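Local coordinates for telomere length regulator taz1 (Schizosaccharomyces pombe, PDB 4ZMI), which binds double-stranded telomeric DNA and regulates telomere length and function, the helical domain described here being one part of the longer protein, at residues Ser175-Ala178 with Leu179-Val182. Sequence-based numbering, arbitrary orientation.
Sequences SLDA and LNVV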
ATOM      1  N   SER A 175      11.673 -13.539   4.387  1.00 49.25           N
ATOM      2  CA  SER A 175      13.044 -13.250   3.998  1.00 52.27           C
ATOM      3  C   SER A 175      13.106 -12.692   2.591  1.00 55.58           C
ATOM      4  O   SER A 175      12.167 -12.856   1.810  1.00 52.80           O
ATOM      5  CB  SER A 175      13.875 -14.522   4.064  1.00 48.74           C
ATOM      6  OG  SER A 175      13.530 -15.342   2.956  1.00 57.09           O
ATOM      7  N   LEU A 176      14.212 -12.025   2.264  1.00 59.85           N
ATOM      8  CA  LEU A 176      14.415 -11.517   0.911  1.00 54.67           C
ATOM      9  C   LEU A 176      14.440 -12.648  -0.121  1.00 55.76           C
ATOM     10  O   LEU A 176      13.948 -12.492  -1.234  1.00 59.15           O
ATOM     11  CB  LEU A 176      15.700 -10.692   0.827  1.00 55.16           C
ATOM     12  CG  LEU A 176      15.607  -9.370   1.579  1.00 60.71           C
ATOM     13  CD1 LEU A 176      16.839  -8.508   1.329  1.00 66.32           C
ATOM     14  CD2 LEU A 176      14.326  -8.612   1.201  1.00 57.49           C
ATOM     15  N   ASP A 177      15.001 -13.791   0.245  1.00 61.30           N
ATOM     16  CA  ASP A 177      15.041 -14.913  -0.684  1.00 61.33           C
ATOM     17  C   ASP A 177      13.634 -15.337  -1.033  1.00 66.57           C
ATOM     18  O   ASP A 177      13.307 -15.543  -2.200  1.00 70.27           O
ATOM     19  CB  ASP A 177      15.771 -16.089  -0.070  1.00 66.96           C
ATOM     20  CG  ASP A 177      17.027 -16.412  -0.801  1.00 81.36           C
ATOM     21  OD1 ASP A 177      18.102 -16.109  -0.251  1.00 86.49           O
ATOM     22  OD2 ASP A 177      16.936 -16.944  -1.934  1.00 90.50           O
ATOM     23  N   ALA A 178      12.811 -15.450   0.007  1.00 64.06           N
ATOM     24  CA  ALA A 178      11.418 -15.839  -0.110  1.00 59.65           C
ATOM     25  C   ALA A 178      10.690 -14.996  -1.146  1.00 63.25           C
ATOM     26  O   ALA A 178       9.846 -15.495  -1.891  1.00 70.34           O
ATOM     27  CB  ALA A 178      10.737 -15.723   1.241  1.00 48.49           C
ATOM     28  N   LEU A 179      11.027 -13.717  -1.211  1.00 54.43           N
ATOM     29  CA  LEU A 179      10.407 -12.859  -2.209  1.00 53.04           C
ATOM     30  C   LEU A 179      10.665 -13.396  -3.606  1.00 56.34           C
ATOM     31  O   LEU A 179       9.813 -13.273  -4.483  1.00 60.62           O
ATOM     32  CB  LEU A 179      10.911 -11.422  -2.097  1.00 49.23           C
ATOM     33  CG  LEU A 179      10.715 -10.697  -0.766  1.00 50.25           C
ATOM     34  CD1 LEU A 179      11.063  -9.237  -0.924  1.00 47.07           C
ATOM     35  CD2 LEU A 179       9.290 -10.816  -0.349  1.00 43.95           C
ATOM     36  N   ASN A 180      11.837 -13.992  -3.818  1.00 58.74           N
ATOM     37  CA  ASN A 180      12.165 -14.556  -5.132  1.00 72.80           C
ATOM     38  C   ASN A 180      11.272 -15.743  -5.480  1.00 79.27           C
ATOM     39  O   ASN A 180      11.119 -16.103  -6.645  1.00 79.54           O
ATOM     40  CB  ASN A 180      13.634 -14.976  -5.197  1.00 74.22           C
ATOM     41  CG  ASN A 180      14.587 -13.794  -5.111  1.00 81.63           C
ATOM     42  OD1 ASN A 180      14.359 -12.743  -5.720  1.00 86.59           O
ATOM     43  ND2 ASN A 180      15.664 -13.961  -4.349  1.00 84.41           N
ATOM     44  N   VAL A 181      10.683 -16.341  -4.451  1.00 77.52           N
ATOM     45  CA  VAL A 181       9.830 -17.504  -4.614  1.00 80.01           C
ATOM     46  C   VAL A 181       8.394 -17.097  -4.971  1.00 81.42           C
ATOM     47  O   VAL A 181       7.686 -17.842  -5.657  1.00 81.49           O
ATOM     48  CB  VAL A 181       9.886 -18.402  -3.345  1.00 83.21           C
ATOM     49  CG1 VAL A 181       8.640 -19.257  -3.181  1.00 84.75           C
ATOM     50  CG2 VAL A 181      11.142 -19.264  -3.359  1.00 81.46           C
ATOM     51  N   VAL A 182       7.968 -15.911  -4.533  1.00 67.26           N
ATOM     52  CA  VAL A 182       6.590 -15.484  -4.777  1.00 52.58           C
ATOM     53  C   VAL A 182       6.424 -14.407  -5.843  1.00 61.60           C
ATOM     54  O   VAL A 182       5.302 -14.066  -6.210  1.00 71.54           O
ATOM     55  CB  VAL A 182       5.925 -14.990  -3.495  1.00 55.82           C
ATOM     56  CG1 VAL A 182       6.104 -16.025  -2.396  1.00 58.33           C
ATOM     57  CG2 VAL A 182       6.520 -13.637  -3.068  1.00 56.55           C
TER
HETATM   58  O   HOH W   1      14.113 -10.597  -3.710  1.00 60.19           O
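S175 caps the short helix 176-182 of the all-helical domain of Taz1 and meets L179 one turn on. Its OG accepts from A178 N at 3.0 Å in a nearly straight N-cap bond (162°), while its carbonyl O takes a weak bond from L179 N. L176 O is the second, also weak, acceptor of that same N-H; a water donates to both L176 O and N180 OD1 (3.0 Å to the latter), bridging the amide to the first turn. L176 CD2 lies 3.9 Å from L179 CD1; in both leucines CG is anti to the carbonyl carbon (chi1 -69° and -58°), and both side chains touch I167 of helix 163-168. L179 also packs on L171 and Y173 of the magnesium site, its side chain about 8 Å from the ion. D177 O binds N180 N at 2.7 Å, the donor well above the carbonyl plane. The D177 carboxylate and N180 amide stand almost perpendicular, with OD2 and ND2 4.0 Å apart, too far to bond. A178 O accepts from V181 N at 2.8 Å and, weakly, from V182 N. With an alanine in place of L179, the contact to L176 would probably be lost and a gap left between helix 176-182 and I167, L171, Y173 and W187. The firmer backbone bonds span three residues and those spanning four are weak, implying mixed, rather loose bonding behind the serine cap.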